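Long-range contact in putative glucoamylase (Bacteroides uniformis, PDB 4GL3), which is a putative glucoamylase, probably a glycoside hydrolase that releases glucose from the ends of glucans: residues A[89-103]-A[120-134]. Residues are numbered along the deposited sequence; the frame is centred on the assembly and turned at random. Where two conformers were deposited one is given.
Sequences LSDKNTDSYHGMWAH and DGADIVESAFMFEGL
Trp101 and Ser127 meet in a buried contact between the loop after helix 75-90 and the short strand 122-123 with the first turns of helix 124-140. The family belongs to the six-hairpin glycosidase clan, consistent with an (alpha/alpha)6 barrel. Two hydrogen bonds join the segments. Asp123 N donates almost straight to Trp101 O (3.0 Å, 177°). Trp101 N donates to Ser127 OG, which donates to Asp123 O, meeting that carbonyl from above its plane. Asp123 is the N-cap of the helix, and its OD1 accepts from Glu126 N. The six-membered ring of Trp101 lies near parallel to Phe131 but slid aside, with CZ3 3.6 Å from Phe131 CE2. Met130 CG also touches CZ3, and Leu158 of helix 146-161 packs on both aromatic side chains. CG of Met100, a selenomethionine, is anti to its carbonyl carbon (chi1 -51°) and meets Ile124 CG2 at 3.7 Å. The Tyr97 ring takes Gly121 CA over one face, while its OH bonds to Thr112. At the helix start, His103 stacks on the Glu126 carboxylate, the two planes 8° apart. His103 NE2 lies 3.4 Å from Glu126 OE2, which sits over the ring face, so the pair stacks without a hydrogen bond. Glu126 OE1 bonds to Gly55 N, and OE2 to a bound Tris, probably from the crystallisation liquor, which may mark a pocket. Replacing His103 by alanine removes the ring and would probably leave one side of the Glu126 carboxylate without its stacking partner. A water O in the His103 ring plane lies 2.8 Å from His103 ND1 and bonds to Asp123 OD2.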
ATOM      1  N   LEU A  89      -0.214  -7.137  18.013  1.00 23.67           N
ATOM      2  CA  LEU A  89      -1.255  -6.222  17.628  1.00 23.76           C
ATOM      3  C   LEU A  89      -2.547  -6.416  18.460  1.00 24.13           C
ATOM      4  O   LEU A  89      -3.309  -5.462  18.640  1.00 22.85           O
ATOM      5  CB  LEU A  89      -1.597  -6.333  16.144  1.00 21.11           C
ATOM      6  CG  LEU A  89      -0.558  -5.934  15.124  1.00 25.53           C
ATOM      7  CD1 LEU A  89      -0.950  -6.421  13.741  1.00 24.17           C
ATOM      8  CD2 LEU A  89      -0.367  -4.414  15.178  1.00 23.48           C
ATOM      9  N   SER A  90      -2.803  -7.646  18.924  1.00 22.05           N
ATOM     10  CA  SER A  90      -4.004  -7.923  19.649  1.00 22.64           C
ATOM     11  C   SER A  90      -3.814  -7.762  21.176  1.00 24.45           C
ATOM     12  O   SER A  90      -4.772  -7.846  21.907  1.00 24.38           O
ATOM     13  CB  SER A  90      -4.530  -9.368  19.336  1.00 24.70           C
ATOM     14  OG  SER A  90      -3.555 -10.345  19.654  1.00 25.94           O
ATOM     15  N   ASP A  91      -2.585  -7.609  21.654  1.00 24.23           N
ATOM     16  CA  ASP A  91      -2.316  -7.553  23.083  1.00 27.67           C
ATOM     17  C   ASP A  91      -3.066  -6.350  23.684  1.00 25.49           C
ATOM     18  O   ASP A  91      -3.082  -5.298  23.090  1.00 23.06           O
ATOM     19  CB  ASP A  91      -0.813  -7.380  23.309  1.00 27.03           C
ATOM     20  CG  ASP A  91      -0.413  -7.610  24.746  1.00 33.30           C
ATOM     21  OD1 ASP A  91      -0.854  -6.928  25.683  1.00 31.47           O
ATOM     22  OD2 ASP A  91       0.363  -8.505  24.931  1.00 44.26           O
ATOM     23  N   LYS A  92      -3.718  -6.544  24.814  1.00 26.56           N
ATOM     24  CA  LYS A  92      -4.451  -5.459  25.498  0.50 26.42           C
ATOM     25  C   LYS A  92      -3.552  -4.260  25.884  1.00 25.97           C
ATOM     26  O   LYS A  92      -4.034  -3.143  26.067  1.00 25.82           O
ATOM     27  CB  LYS A  92      -5.204  -6.023  26.728  0.50 25.06           C
ATOM     28  CG  LYS A  92      -4.339  -6.677  27.819  0.50 25.89           C
ATOM     29  CD  LYS A  92      -5.156  -7.409  28.914  0.50 24.75           C
ATOM     30  CE  LYS A  92      -4.251  -8.054  29.998  0.50 24.29           C
ATOM     31  NZ  LYS A  92      -4.632  -7.889  31.452  0.50 24.62           N
ATOM     32  N   ASN A  93      -2.240  -4.490  25.987  1.00 27.45           N
ATOM     33  CA  ASN A  93      -1.261  -3.424  26.292  1.00 29.03           C
ATOM     34  C   ASN A  93      -0.744  -2.635  25.076  1.00 27.90           C
ATOM     35  O   ASN A  93      -0.107  -1.595  25.216  1.00 29.52           O
ATOM     36  CB  ASN A  93      -0.129  -4.020  27.109  1.00 29.27           C
ATOM     37  CG  ASN A  93      -0.653  -4.554  28.455  1.00 38.51           C
ATOM     38  OD1 ASN A  93      -1.463  -3.902  29.094  1.00 34.27           O
ATOM     39  ND2 ASN A  93      -0.288  -5.772  28.813  1.00 34.96           N
ATOM     40  N   THR A  94      -1.073  -3.120  23.886  1.00 24.19           N
ATOM     41  CA  THR A  94      -0.834  -2.379  22.646  1.00 25.58           C
ATOM     42  C   THR A  94      -2.003  -1.468  22.419  1.00 23.56           C
ATOM     43  O   THR A  94      -3.141  -1.928  22.361  1.00 24.16           O
ATOM     44  CB  THR A  94      -0.694  -3.381  21.477  1.00 24.57           C
ATOM     45  OG1 THR A  94       0.481  -4.168  21.727  1.00 23.03           O
ATOM     46  CG2 THR A  94      -0.616  -2.679  20.143  1.00 21.05           C
ATOM     47  N   ASP A  95      -1.740  -0.173  22.253  1.00 25.30           N
ATOM     48  CA  ASP A  95      -2.815   0.803  22.112  1.00 21.24           C
ATOM     49  C   ASP A  95      -3.684   0.581  20.888  1.00 21.40           C
ATOM     50  O   ASP A  95      -3.181   0.368  19.746  1.00 20.89           O
ATOM     51  CB  ASP A  95      -2.252   2.218  22.073  1.00 24.60           C
ATOM     52  CG  ASP A  95      -1.720   2.682  23.420  1.00 28.43           C
ATOM     53  OD1 ASP A  95      -2.178   2.189  24.467  1.00 29.37           O
ATOM     54  OD2 ASP A  95      -0.821   3.542  23.431  1.00 25.46           O
ATOM     55  N   SER A  96      -4.990   0.673  21.131  1.00 19.55           N
ATOM     56  CA  SER A  96      -5.997   0.648  20.092  1.00 20.83           C
ATOM     57  C   SER A  96      -7.222   1.467  20.514  1.00 20.30           C
ATOM     58  O   SER A  96      -7.447   1.701  21.705  1.00 19.57           O
ATOM     59  CB  SER A  96      -6.428  -0.794  19.740  1.00 20.35           C
ATOM     60  OG  SER A  96      -7.024  -1.515  20.813  1.00 22.37           O
ATOM     61  N   TYR A  97      -7.996   1.880  19.520  1.00 19.44           N
ATOM     62  CA  TYR A  97      -9.116   2.795  19.688  1.00 20.08           C
ATOM     63  C   TYR A  97     -10.236   2.315  18.779  1.00 19.92           C
ATOM     64  O   TYR A  97     -10.117   2.386  17.598  1.00 20.79           O
ATOM     65  CB  TYR A  97      -8.726   4.261  19.405  1.00 19.45           C
ATOM     66  CG  TYR A  97      -7.368   4.619  19.988  1.00 20.20           C
ATOM     67  CD1 TYR A  97      -6.194   4.352  19.262  1.00 24.38           C
ATOM     68  CD2 TYR A  97      -7.255   5.212  21.247  1.00 20.31           C
ATOM     69  CE1 TYR A  97      -4.946   4.659  19.802  1.00 22.53           C
ATOM     70  CE2 TYR A  97      -6.006   5.518  21.812  1.00 20.28           C
ATOM     71  CZ  TYR A  97      -4.853   5.252  21.065  1.00 20.72           C
ATOM     72  OH  TYR A  97      -3.615   5.469  21.600  1.00 21.12           O
ATOM     73  N   HIS A  98     -11.310   1.804  19.377  1.00 19.48           N
ATOM     74  CA  HIS A  98     -12.464   1.295  18.631  1.00 19.21           C
ATOM     75  C   HIS A  98     -12.032   0.231  17.601  1.00 25.06           C
ATOM     76  O   HIS A  98     -12.534   0.186  16.490  1.00 22.49           O
ATOM     77  CB  HIS A  98     -13.268   2.428  18.019  1.00 20.81           C
ATOM     78  CG  HIS A  98     -14.036   3.246  19.037  1.00 19.41           C
ATOM     79  ND1 HIS A  98     -15.313   2.923  19.432  1.00 22.06           N
ATOM     80  CD2 HIS A  98     -13.718   4.401  19.686  1.00 18.28           C
ATOM     81  CE1 HIS A  98     -15.729   3.811  20.333  1.00 21.97           C
ATOM     82  NE2 HIS A  98     -14.776   4.711  20.506  1.00 21.60           N
ATOM     83  N   GLY A  99     -11.087  -0.601  18.014  1.00 22.77           N
ATOM     84  CA  GLY A  99     -10.511  -1.666  17.210  1.00 19.61           C
ATOM     85  C   GLY A  99      -9.417  -1.258  16.236  1.00 22.88           C
ATOM     86  O   GLY A  99      -8.855  -2.124  15.545  1.00 25.55           O
HETATM   87  N   MSE A 100      -9.126   0.040  16.143  1.00 20.67           N
HETATM   88  CA  MSE A 100      -8.165   0.533  15.172  1.00 19.77           C
HETATM   89  C   MSE A 100      -6.879   0.865  15.895  1.00 21.61           C
HETATM   90  O   MSE A 100      -6.886   1.157  17.112  1.00 24.64           O
HETATM   91  CB  MSE A 100      -8.679   1.758  14.454  1.00 17.94           C
HETATM   92  CG  MSE A 100     -10.080   1.636  13.851  1.00 19.91           C
HETATM   93 SE   MSE A 100     -10.062   0.301  12.406  0.75 18.75          SE
HETATM   94  CE  MSE A 100     -11.921   0.452  11.943  1.00 22.82           C
ATOM     95  N   TRP A 101      -5.778   0.872  15.149  1.00 18.62           N
ATOM     96  CA  TRP A 101      -4.494   1.358  15.662  1.00 19.68           C
ATOM     97  C   TRP A 101      -4.177   2.755  15.153  1.00 17.28           C
ATOM     98  O   TRP A 101      -4.775   3.228  14.164  1.00 19.33           O
ATOM     99  CB  TRP A 101      -3.364   0.369  15.268  1.00 19.77           C
ATOM    100  CG  TRP A 101      -3.662  -1.064  15.659  1.00 18.63           C
ATOM    101  CD1 TRP A 101      -3.486  -1.623  16.871  1.00 22.79           C
ATOM    102  CD2 TRP A 101      -4.213  -2.103  14.813  1.00 20.32           C
ATOM    103  NE1 TRP A 101      -3.841  -2.977  16.839  1.00 21.32           N
ATOM    104  CE2 TRP A 101      -4.309  -3.268  15.584  1.00 22.09           C
ATOM    105  CE3 TRP A 101      -4.610  -2.155  13.485  1.00 21.23           C
ATOM    106  CZ2 TRP A 101      -4.811  -4.435  15.077  1.00 21.17           C
ATOM    107  CZ3 TRP A 101      -5.124  -3.325  12.974  1.00 23.52           C
ATOM    108  CH2 TRP A 101      -5.187  -4.460  13.758  1.00 19.18           C
ATOM    109  N   ALA A 102      -3.218   3.383  15.835  1.00 20.03           N
ATOM    110  CA  ALA A 102      -2.548   4.598  15.399  1.00 18.04           C
ATOM    111  C   ALA A 102      -1.674   4.375  14.131  1.00 25.05           C
ATOM    112  O   ALA A 102      -1.411   3.230  13.726  1.00 23.07           O
ATOM    113  CB  ALA A 102      -1.747   5.234  16.550  1.00 16.17           C
ATOM    114  N   HIS A 103      -1.324   5.475  13.455  1.00 21.60           N
ATOM    115  CA  HIS A 103      -0.412   5.452  12.306  1.00 20.12           C
ATOM    116  C   HIS A 103       0.941   4.887  12.790  1.00 22.19           C
ATOM    117  O   HIS A 103       1.487   3.974  12.184  1.00 22.66           O
ATOM    118  CB  HIS A 103      -0.335   6.857  11.743  1.00 21.21           C
ATOM    119  CG  HIS A 103       0.487   7.020  10.492  1.00 23.55           C
ATOM    120  ND1 HIS A 103       0.372   8.151   9.691  1.00 24.34           N
ATOM    121  CD2 HIS A 103       1.455   6.254   9.930  1.00 27.21           C
ATOM    122  CE1 HIS A 103       1.224   8.046   8.675  1.00 27.95           C
ATOM    123  NE2 HIS A 103       1.897   6.910   8.801  1.00 22.29           N
ATOM    124  N   ASP A 120      -3.266  11.515  17.350  1.00 22.47           N
ATOM    125  CA  ASP A 120      -2.684  10.694  18.408  1.00 21.49           C
ATOM    126  C   ASP A 120      -3.584   9.572  18.839  1.00 21.99           C
ATOM    127  O   ASP A 120      -3.484   9.085  19.978  1.00 23.99           O
ATOM    128  CB  ASP A 120      -2.369  11.597  19.629  1.00 24.15           C
ATOM    129  CG  ASP A 120      -3.650  12.231  20.265  1.00 29.81           C
ATOM    130  OD1 ASP A 120      -4.747  12.127  19.651  1.00 26.02           O
ATOM    131  OD2 ASP A 120      -3.512  12.795  21.383  1.00 25.01           O
ATOM    132  N   GLY A 121      -4.513   9.204  17.967  1.00 19.38           N
ATOM    133  CA  GLY A 121      -5.414   8.094  18.191  1.00 20.10           C
ATOM    134  C   GLY A 121      -5.463   7.168  16.992  1.00 19.32           C
ATOM    135  O   GLY A 121      -4.452   6.897  16.379  1.00 24.37           O
ATOM    136  N   ALA A 122      -6.667   6.716  16.661  1.00 20.57           N
ATOM    137  CA  ALA A 122      -6.904   5.857  15.526  1.00 22.59           C
ATOM    138  C   ALA A 122      -6.565   6.585  14.206  1.00 21.91           C
ATOM    139  O   ALA A 122      -6.837   7.794  14.038  1.00 18.52           O
ATOM    140  CB  ALA A 122      -8.366   5.364  15.487  1.00 17.04           C
ATOM    141  N   ASP A 123      -5.957   5.806  13.306  1.00 21.45           N
ATOM    142  CA  ASP A 123      -5.820   6.142  11.873  1.00 20.23           C
ATOM    143  C   ASP A 123      -6.407   4.982  11.098  1.00 19.27           C
ATOM    144  O   ASP A 123      -5.833   3.839  11.072  1.00 19.59           O
ATOM    145  CB  ASP A 123      -4.355   6.376  11.508  1.00 22.50           C
ATOM    146  CG  ASP A 123      -4.159   6.743  10.052  1.00 23.06           C
ATOM    147  OD1 ASP A 123      -4.882   6.171   9.180  1.00 20.61           O
ATOM    148  OD2 ASP A 123      -3.349   7.653   9.796  1.00 25.66           O
ATOM    149  N   ILE A 124      -7.596   5.179  10.528  1.00 21.53           N
ATOM    150  CA  ILE A 124      -8.263   4.033   9.943  1.00 20.01           C
ATOM    151  C   ILE A 124      -7.770   3.664   8.554  1.00 22.96           C
ATOM    152  O   ILE A 124      -8.077   2.544   8.076  1.00 18.55           O
ATOM    153  CB  ILE A 124      -9.814   4.102   9.949  1.00 23.71           C
ATOM    154  CG1 ILE A 124     -10.360   5.109   8.938  1.00 22.46           C
ATOM    155  CG2 ILE A 124     -10.315   4.413  11.364  1.00 23.56           C
ATOM    156  CD1 ILE A 124     -11.893   4.950   8.812  1.00 23.39           C
ATOM    157  N   VAL A 125      -7.054   4.578   7.891  1.00 20.59           N
ATOM    158  CA  VAL A 125      -6.476   4.260   6.575  1.00 20.27           C
ATOM    159  C   VAL A 125      -5.292   3.319   6.825  1.00 21.26           C
ATOM    160  O   VAL A 125      -5.203   2.249   6.236  1.00 22.44           O
ATOM    161  CB  VAL A 125      -6.050   5.520   5.786  1.00 22.96           C
ATOM    162  CG1 VAL A 125      -5.274   5.092   4.521  1.00 19.37           C
ATOM    163  CG2 VAL A 125      -7.292   6.398   5.456  1.00 18.95           C
ATOM    164  N   GLU A 126      -4.430   3.678   7.767  1.00 20.14           N
ATOM    165  CA  GLU A 126      -3.300   2.806   8.119  1.00 20.11           C
ATOM    166  C   GLU A 126      -3.843   1.467   8.634  1.00 21.99           C
ATOM    167  O   GLU A 126      -3.344   0.374   8.309  1.00 20.15           O
ATOM    168  CB  GLU A 126      -2.423   3.463   9.178  1.00 22.25           C
ATOM    169  CG  GLU A 126      -1.826   4.783   8.730  1.00 22.54           C
ATOM    170  CD  GLU A 126      -0.694   4.627   7.738  1.00 32.79           C
ATOM    171  OE1 GLU A 126       0.073   3.636   7.898  1.00 34.18           O
ATOM    172  OE2 GLU A 126      -0.571   5.502   6.849  1.00 37.18           O
ATOM    173  N   SER A 127      -4.910   1.523   9.409  1.00 16.82           N
ATOM    174  CA  SER A 127      -5.432   0.259   9.971  1.00 20.57           C
ATOM    175  C   SER A 127      -6.036  -0.613   8.867  1.00 19.93           C
ATOM    176  O   SER A 127      -5.949  -1.834   8.923  1.00 21.90           O
ATOM    177  CB  SER A 127      -6.500   0.535  11.044  1.00 23.67           C
ATOM    178  OG  SER A 127      -5.909   1.077  12.209  1.00 22.76           O
ATOM    179  N   ALA A 128      -6.659   0.028   7.860  1.00 20.67           N
ATOM    180  CA  ALA A 128      -7.246  -0.677   6.711  1.00 22.11           C
ATOM    181  C   ALA A 128      -6.136  -1.402   5.911  1.00 21.70           C
ATOM    182  O   ALA A 128      -6.341  -2.517   5.458  1.00 21.65           O
ATOM    183  CB  ALA A 128      -8.033   0.283   5.805  1.00 19.22           C
ATOM    184  N   PHE A 129      -4.977  -0.772   5.749  1.00 20.00           N
ATOM    185  CA  PHE A 129      -3.875  -1.407   5.055  1.00 23.05           C
ATOM    186  C   PHE A 129      -3.347  -2.596   5.865  1.00 25.13           C
ATOM    187  O   PHE A 129      -3.003  -3.673   5.296  1.00 23.58           O
ATOM    188  CB  PHE A 129      -2.771  -0.409   4.744  1.00 23.67           C
ATOM    189  CG  PHE A 129      -3.191   0.719   3.840  1.00 22.22           C
ATOM    190  CD1 PHE A 129      -4.135   0.533   2.811  1.00 25.47           C
ATOM    191  CD2 PHE A 129      -2.602   1.957   3.984  1.00 23.29           C
ATOM    192  CE1 PHE A 129      -4.483   1.597   1.949  1.00 25.23           C
ATOM    193  CE2 PHE A 129      -2.963   3.026   3.153  1.00 23.47           C
ATOM    194  CZ  PHE A 129      -3.917   2.845   2.167  1.00 24.89           C
HETATM  195  N   MSE A 130      -3.369  -2.469   7.192  1.00 23.23           N
HETATM  196  CA  MSE A 130      -3.030  -3.625   8.048  1.00 21.21           C
HETATM  197  C   MSE A 130      -4.055  -4.758   7.826  1.00 23.76           C
HETATM  198  O   MSE A 130      -3.659  -5.914   7.665  1.00 25.08           O
HETATM  199  CB  MSE A 130      -2.878  -3.253   9.538  1.00 23.82           C
HETATM  200  CG  MSE A 130      -2.752  -4.488  10.443  1.00 20.99           C
HETATM  201 SE   MSE A 130      -1.122  -5.468  10.112  0.75 20.10          SE
HETATM  202  CE  MSE A 130       0.085  -4.207  10.847  1.00 22.88           C
ATOM    203  N   PHE A 131      -5.357  -4.447   7.829  1.00 25.05           N
ATOM    204  CA  PHE A 131      -6.386  -5.486   7.629  1.00 24.00           C
ATOM    205  C   PHE A 131      -6.320  -6.081   6.223  1.00 23.98           C
ATOM    206  O   PHE A 131      -6.613  -7.235   6.024  1.00 24.62           O
ATOM    207  CB  PHE A 131      -7.791  -4.969   7.982  1.00 22.79           C
ATOM    208  CG  PHE A 131      -8.071  -4.984   9.477  1.00 23.14           C
ATOM    209  CD1 PHE A 131      -8.116  -6.160  10.151  1.00 22.32           C
ATOM    210  CD2 PHE A 131      -8.166  -3.812  10.196  1.00 24.17           C
ATOM    211  CE1 PHE A 131      -8.284  -6.220  11.531  1.00 24.93           C
ATOM    212  CE2 PHE A 131      -8.379  -3.838  11.568  1.00 23.88           C
ATOM    213  CZ  PHE A 131      -8.424  -5.054  12.235  1.00 23.15           C
ATOM    214  N   GLU A 132      -5.940  -5.281   5.240  1.00 23.76           N
ATOM    215  CA  GLU A 132      -5.727  -5.812   3.875  1.00 25.99           C
ATOM    216  C   GLU A 132      -4.722  -6.978   3.921  1.00 26.62           C
ATOM    217  O   GLU A 132      -4.997  -8.106   3.497  1.00 26.16           O
ATOM    218  CB  GLU A 132      -5.296  -4.664   2.934  1.00 25.37           C
ATOM    219  CG  GLU A 132      -5.136  -5.049   1.462  1.00 26.43           C
ATOM    220  CD  GLU A 132      -4.681  -3.872   0.610  1.00 32.66           C
ATOM    221  OE1 GLU A 132      -4.383  -2.765   1.138  1.00 28.56           O
ATOM    222  OE2 GLU A 132      -4.619  -4.035  -0.614  1.00 36.35           O
ATOM    223  N   GLY A 133      -3.589  -6.751   4.555  1.00 26.12           N
ATOM    224  CA  GLY A 133      -2.667  -7.829   4.812  1.00 30.31           C
ATOM    225  C   GLY A 133      -3.143  -8.959   5.719  1.00 27.37           C
ATOM    226  O   GLY A 133      -2.927 -10.118   5.407  1.00 24.74           O
ATOM    227  N   LEU A 134      -3.786  -8.641   6.844  1.00 24.65           N
ATOM    228  CA  LEU A 134      -4.207  -9.682   7.784  1.00 23.95           C
ATOM    229  C   LEU A 134      -5.277 -10.566   7.157  1.00 26.68           C
ATOM    230  O   LEU A 134      -5.293 -11.781   7.404  1.00 25.34           O
ATOM    231  CB  LEU A 134      -4.656  -9.131   9.143  1.00 23.95           C
ATOM    232  CG  LEU A 134      -3.613  -8.406  10.042  1.00 24.81           C
ATOM    233  CD1 LEU A 134      -4.319  -7.897  11.331  1.00 23.92           C
ATOM    234  CD2 LEU A 134      -2.410  -9.294  10.379  1.00 21.63           C
TER
HETATM  235  O   HOH W   1      -2.513   8.114  14.666  1.00 22.60           O
HETATM  236  O   HOH W   2      -1.853   9.717  10.287  1.00 25.27           O